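Local coordinates for pullulanase C protein (Klebsiella pneumoniae subsp. pneumoniae NTUH-K2044, PDB 5HJ1) that probably serves as the inner-membrane GspC component of the type II secretion system, its PDZ domain holding a fatty acid, vaccenic acid, in this crystal, at residues A[52-57]-A[87-92]; A[57-62]-A[81-86]. All blocks are in the same frame, centred on the assembly; numbering follows the deposited sequence.

Both contacts join the same two neighbours, strand 54-59 and strand 82-89, which run antiparallel in the sheet of this PDZ domain. Their centres lie about 13 Å apart. Contact 1 pairs the start of the first strand with the end of the second; contact 2 takes over at Ile57, which belongs to both, and carries the pairing on to the far end. Along the chain contact 2 is therefore nested inside the loop that contact 1 closes, and helix 67-77 lies within that connection. Ala56 CB of contact 1 packs on Leu85 CD1 of contact 2, 4.2 Å away, on the face of the sheet that meets the bound vaccenic acid.

Contact 1 (A[52-57]-A[87-92]); sequences ANDLAI and VEREGQ
Asp54 lays its carboxylate against the guanidinium edge of Arg89, the two planes only 10° apart. The grip is side-on and uses two nitrogens: NE of Arg89 reaches OD1 of Asp54 at 2.8 Å, and NH2 of Arg89 reaches OD2 of Asp54 at 2.9 Å along a nearly straight bond (170° at the hydrogen). Both oxygens are met on their syn side, where their spacing matches that of NE and NH2 on one edge of the flat guanidinium, so the two bonds hold both groups nearly coplanar. A bend at chi3 (-62°) in the otherwise extended arginine turns its head back to the acid. Gln51 N also bonds to OD2 and Gly49 O to NH2, so the ion pair ties the loop before strand 54-59 to the end of strand 82-89. CG2 of Val87 lies over one face of that carboxylate, 3.8 Å from OD2 of Asp54, a compact branched residue beside a buried acid.

Next along the strands, Leu55 and Glu88 form a hydrogen-bonded antiparallel pair: Leu55 N donates to Glu88 O at 3.1 Å and Glu88 N to Leu55 O at 2.7 Å. Glu88 runs alongside Leu55 on one face, its carboxylate at the leucine's methyl end (CD2 of Leu55 to OE1 of Glu88, 4.0 Å), and Arg93 holds OE2 in a salt bridge. Ala56, small enough to sit by the vaccenic acid, pairs with Val87 on the other face.

After Arg89 a type I' turn through Glu90 and Gly91 leads into strand 92-99, which flanks strand 82-89, while strand 30-38 borders strand 54-59 on its other edge.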
loop_
_atom_site.group_PDB
_atom_site.type_symbol
_atom_site.label_atom_id
_atom_site.label_comp_id
_atom_site.label_asym_id
_atom_site.label_seq_id
_atom_site.Cartn_x
_atom_site.Cartn_y
_atom_site.Cartn_z
ATOM N N ALA A 52 8.632 8.784 -2.289
ATOM C CA ALA A 52 8.850 8.049 -3.518
ATOM C C ALA A 52 9.662 6.794 -3.205
ATOM O O ALA A 52 10.639 6.788 -2.410
ATOM C CB ALA A 52 9.684 8.891 -4.491
ATOM N N ASN A 53 9.276 5.740 -3.896
ATOM C CA ASN A 53 9.926 4.415 -3.745
ATOM C C ASN A 53 9.795 3.773 -2.395
ATOM O O ASN A 53 10.538 2.849 -2.050
ATOM C CB ASN A 53 11.376 4.469 -4.279
ATOM C CG ASN A 53 11.417 4.638 -5.737
ATOM O OD1 ASN A 53 10.729 3.946 -6.497
ATOM N ND2 ASN A 53 12.207 5.586 -6.201
ATOM N N ASP A 54 8.797 4.187 -1.623
ATOM C CA ASP A 54 8.509 3.464 -0.409
ATOM C C ASP A 54 8.081 2.023 -0.759
ATOM O O ASP A 54 7.515 1.744 -1.802
ATOM C CB ASP A 54 7.295 4.112 0.349
ATOM C CG ASP A 54 7.666 5.220 1.297
ATOM O OD1 ASP A 54 8.872 5.356 1.658
ATOM O OD2 ASP A 54 6.738 5.907 1.724
ATOM N N LEU A 55 8.364 1.109 0.165
ATOM C CA LEU A 55 7.986 -0.309 0.031
ATOM C C LEU A 55 6.907 -0.647 1.009
ATOM O O LEU A 55 7.209 -0.687 2.224
ATOM C CB LEU A 55 9.216 -1.201 0.207
ATOM C CG LEU A 55 8.956 -2.683 -0.016
ATOM C CD1 LEU A 55 8.819 -3.004 -1.479
ATOM C CD2 LEU A 55 10.055 -3.585 0.598
ATOM N N ALA A 56 5.685 -0.814 0.527
ATOM C CA ALA A 56 4.547 -1.211 1.382
ATOM C C ALA A 56 4.652 -2.680 1.764
ATOM O O ALA A 56 4.707 -3.565 0.909
ATOM C CB ALA A 56 3.225 -0.952 0.727
ATOM N N ILE A 57 4.678 -2.921 3.083
ATOM C CA ILE A 57 4.779 -4.285 3.600
ATOM C C ILE A 57 3.586 -4.740 4.484
ATOM O O ILE A 57 3.456 -5.967 4.715
ATOM C CB ILE A 57 6.138 -4.523 4.335
ATOM C CG1 ILE A 57 6.256 -3.643 5.534
ATOM C CG2 ILE A 57 7.301 -4.342 3.366
ATOM C CD1 ILE A 57 7.403 -4.002 6.453
ATOM N N VAL A 87 5.238 0.990 5.748
ATOM C CA VAL A 87 6.230 1.005 4.681
ATOM C C VAL A 87 7.637 0.829 5.239
ATOM O O VAL A 87 7.878 1.170 6.406
ATOM C CB VAL A 87 6.159 2.327 3.848
ATOM C CG1 VAL A 87 4.801 2.478 3.177
ATOM C CG2 VAL A 87 6.489 3.522 4.672
ATOM N N GLU A 88 8.529 0.274 4.425
ATOM C CA GLU A 88 9.953 0.206 4.757
ATOM C C GLU A 88 10.597 1.299 3.857
ATOM O O GLU A 88 10.324 1.433 2.589
ATOM C CB GLU A 88 10.435 -1.197 4.427
ATOM C CG GLU A 88 11.530 -1.717 5.329
ATOM C CD GLU A 88 11.752 -3.200 5.088
ATOM O OE1 GLU A 88 12.142 -3.543 3.955
ATOM O OE2 GLU A 88 11.493 -4.011 6.011
ATOM N N ARG A 89 11.418 2.118 4.490
ATOM C CA ARG A 89 12.032 3.254 3.818
ATOM C C ARG A 89 13.493 3.311 4.338
ATOM O O ARG A 89 13.690 3.471 5.528
ATOM C CB ARG A 89 11.167 4.474 4.222
ATOM C CG ARG A 89 11.703 5.827 3.802
ATOM C CD ARG A 89 10.825 6.833 4.470
ATOM N NE ARG A 89 9.425 6.748 4.057
ATOM C CZ ARG A 89 8.448 7.472 4.595
ATOM N NH1 ARG A 89 8.698 8.298 5.627
ATOM N NH2 ARG A 89 7.234 7.393 4.124
ATOM N N GLU A 90 14.477 3.207 3.427
ATOM C CA GLU A 90 15.924 3.087 3.787
ATOM C C GLU A 90 16.157 2.258 5.065
ATOM O O GLU A 90 16.755 2.734 6.030
ATOM C CB GLU A 90 16.736 4.400 3.770
ATOM C CG GLU A 90 16.106 5.660 4.343
ATOM C CD GLU A 90 15.395 6.512 3.297
ATOM O OE1 GLU A 90 14.615 7.420 3.698
ATOM O OE2 GLU A 90 15.632 6.297 2.083
ATOM N N GLY A 91 15.623 1.038 5.066
ATOM C CA GLY A 91 15.780 0.092 6.192
ATOM C C GLY A 91 14.808 0.159 7.361
ATOM O O GLY A 91 14.646 -0.839 8.084
ATOM N N GLN A 92 14.138 1.311 7.545
ATOM C CA GLN A 92 13.212 1.512 8.682
ATOM C C GLN A 92 11.732 1.399 8.330
ATOM O O GLN A 92 11.365 1.680 7.181
ATOM C CB GLN A 92 13.454 2.887 9.355
ATOM C CG GLN A 92 14.237 2.911 10.674
ATOM C CD GLN A 92 13.327 2.630 11.874
ATOM O OE1 GLN A 92 13.262 3.422 12.830
ATOM N NE2 GLN A 92 12.548 1.550 11.786
#

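Contact 2 (A[57-62]-A[81-86])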
loop_
_atom_site.group_PDB
_atom_site.type_symbol
_atom_site.label_atom_id
_atom_site.label_comp_id
_atom_site.label_asym_id
_atom_site.label_seq_id
_atom_site.Cartn_x
_atom_site.Cartn_y
_atom_site.Cartn_z
ATOM N N ILE A 57 4.678 -2.921 3.083
ATOM C CA ILE A 57 4.779 -4.285 3.600
ATOM C C ILE A 57 3.586 -4.740 4.484
ATOM O O ILE A 57 3.456 -5.967 4.715
ATOM C CB ILE A 57 6.138 -4.523 4.335
ATOM C CG1 ILE A 57 6.256 -3.643 5.534
ATOM C CG2 ILE A 57 7.301 -4.342 3.366
ATOM C CD1 ILE A 57 7.403 -4.002 6.453
ATOM N N ALA A 58 2.764 -3.845 4.968
ATOM C CA ALA A 58 1.576 -4.221 5.772
ATOM C C ALA A 58 0.453 -3.261 5.525
ATOM O O ALA A 58 0.679 -2.074 5.300
ATOM C CB ALA A 58 1.916 -4.316 7.273
ATOM N N LEU A 59 -0.762 -3.770 5.669
ATOM C CA LEU A 59 -1.991 -2.959 5.523
ATOM C C LEU A 59 -2.826 -3.325 6.745
ATOM O O LEU A 59 -3.174 -4.481 6.957
ATOM C CB LEU A 59 -2.729 -3.312 4.234
ATOM C CG LEU A 59 -4.122 -2.684 4.050
ATOM C CD1 LEU A 59 -4.112 -1.191 3.938
ATOM C CD2 LEU A 59 -4.790 -3.252 2.777
ATOM N N ASN A 60 -3.061 -2.305 7.616
ATOM C CA ASN A 60 -3.778 -2.544 8.890
ATOM C C ASN A 60 -3.204 -3.672 9.690
ATOM O O ASN A 60 -3.892 -4.518 10.288
ATOM C CB ASN A 60 -5.252 -2.785 8.661
ATOM C CG ASN A 60 -5.905 -1.624 7.999
ATOM O OD1 ASN A 60 -5.702 -0.459 8.417
ATOM N ND2 ASN A 60 -6.674 -1.881 6.982
ATOM N N GLY A 61 -1.898 -3.718 9.714
ATOM C CA GLY A 61 -1.179 -4.673 10.431
ATOM C C GLY A 61 -1.070 -6.097 9.862
ATOM O O GLY A 61 -0.478 -6.958 10.472
ATOM N N ILE A 62 -1.663 -6.331 8.667
ATOM C CA ILE A 62 -1.632 -7.591 7.961
ATOM C C ILE A 62 -0.502 -7.550 6.926
ATOM O O ILE A 62 -0.423 -6.601 6.133
ATOM C CB ILE A 62 -2.993 -7.824 7.295
ATOM C CG1 ILE A 62 -4.133 -7.894 8.331
ATOM C CG2 ILE A 62 -2.928 -9.185 6.550
ATOM C CD1 ILE A 62 -5.529 -7.737 7.735
ATOM N N THR A 81 -13.000 3.188 7.416
ATOM C CA THR A 81 -12.974 4.642 7.380
ATOM C C THR A 81 -11.530 5.219 7.482
ATOM O O THR A 81 -11.282 6.344 7.117
ATOM C CB THR A 81 -13.862 5.251 8.495
ATOM O OG1 THR A 81 -14.028 6.654 8.266
ATOM C CG2 THR A 81 -13.283 5.050 9.884
ATOM N N GLU A 82 -10.598 4.452 8.008
ATOM C CA GLU A 82 -9.217 4.934 8.144
ATOM C C GLU A 82 -8.430 3.678 8.095
ATOM O O GLU A 82 -8.827 2.670 8.680
ATOM C CB GLU A 82 -8.967 5.674 9.489
ATOM C CG GLU A 82 -7.542 6.207 9.688
ATOM C CD GLU A 82 -7.402 7.234 10.803
ATOM O OE1 GLU A 82 -6.583 7.029 11.747
ATOM O OE2 GLU A 82 -8.120 8.264 10.816
ATOM N N ILE A 83 -7.321 3.725 7.348
ATOM C CA ILE A 83 -6.487 2.568 7.183
ATOM C C ILE A 83 -5.048 2.921 7.368
ATOM O O ILE A 83 -4.658 4.118 7.212
ATOM C CB ILE A 83 -6.656 1.911 5.805
ATOM C CG1 ILE A 83 -6.288 2.904 4.670
ATOM C CG2 ILE A 83 -8.080 1.414 5.655
ATOM C CD1 ILE A 83 -6.270 2.241 3.336
ATOM N N THR A 84 -4.249 1.974 7.797
ATOM C CA THR A 84 -2.844 2.264 8.000
ATOM C C THR A 84 -1.985 1.426 7.088
ATOM O O THR A 84 -2.207 0.207 6.962
ATOM C CB THR A 84 -2.463 1.934 9.414
ATOM O OG1 THR A 84 -3.293 2.703 10.316
ATOM C CG2 THR A 84 -1.020 2.191 9.731
ATOM N N LEU A 85 -0.968 2.041 6.549
ATOM C CA LEU A 85 -0.003 1.357 5.724
ATOM C C LEU A 85 1.338 1.361 6.455
ATOM O O LEU A 85 1.748 2.413 7.050
ATOM C CB LEU A 85 0.193 2.141 4.429
ATOM C CG LEU A 85 0.599 1.503 3.174
ATOM C CD1 LEU A 85 -0.239 0.265 2.818
ATOM C CD2 LEU A 85 0.425 2.614 2.081
ATOM N N THR A 86 2.008 0.223 6.547
ATOM C CA THR A 86 3.362 0.123 7.018
ATOM C C THR A 86 4.287 0.071 5.792
ATOM O O THR A 86 4.086 -0.795 4.946
ATOM C CB THR A 86 3.593 -1.102 7.878
ATOM O OG1 THR A 86 2.671 -1.098 8.969
ATOM C CG2 THR A 86 4.986 -1.127 8.425
HETATM O O HOH W 1 -0.179 -1.486 8.691
#
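A classic beta bulge opens this pairing: Ile57 and Ala58 both face Thr86, whose O accepts a bond from Ile57 N at 2.9 Å and a weak one from Ala58 N at 3.3 Å. Thr86 N returns a bond to Ala58 O, and the compact CB of Ala58 rests 3.7 Å from CB of Thr86. The threonine hydroxyl bonds to Asp95 and accepts from a water that also joins Gly61 N and Thr84 O.

On the opposite face Leu59 and Leu85 form a non-hydrogen-bonded pair. CD1 of Leu59 lies 4.1 Å from CD1 of Ile83, an apolar layer in the PDZ sheet that backs onto Leu77 of helix 67-77; Ile83 and Leu85 also touch the bound vaccenic acid. A type I' turn from Leu59 to Ile62 then reverses the chain, its positive phi angles suiting Asn60 and Gly61.

Asn60 N bonds to Thr84 O at 2.7 Å, almost straight (178°). With CG anti to the carbonyl carbon (chi1 -60°), the amide swings toward strand 82-89, where OD1 of Asn60 takes the N-H of Thr84 at 2.9 Å, the donor standing 37° above the amide plane.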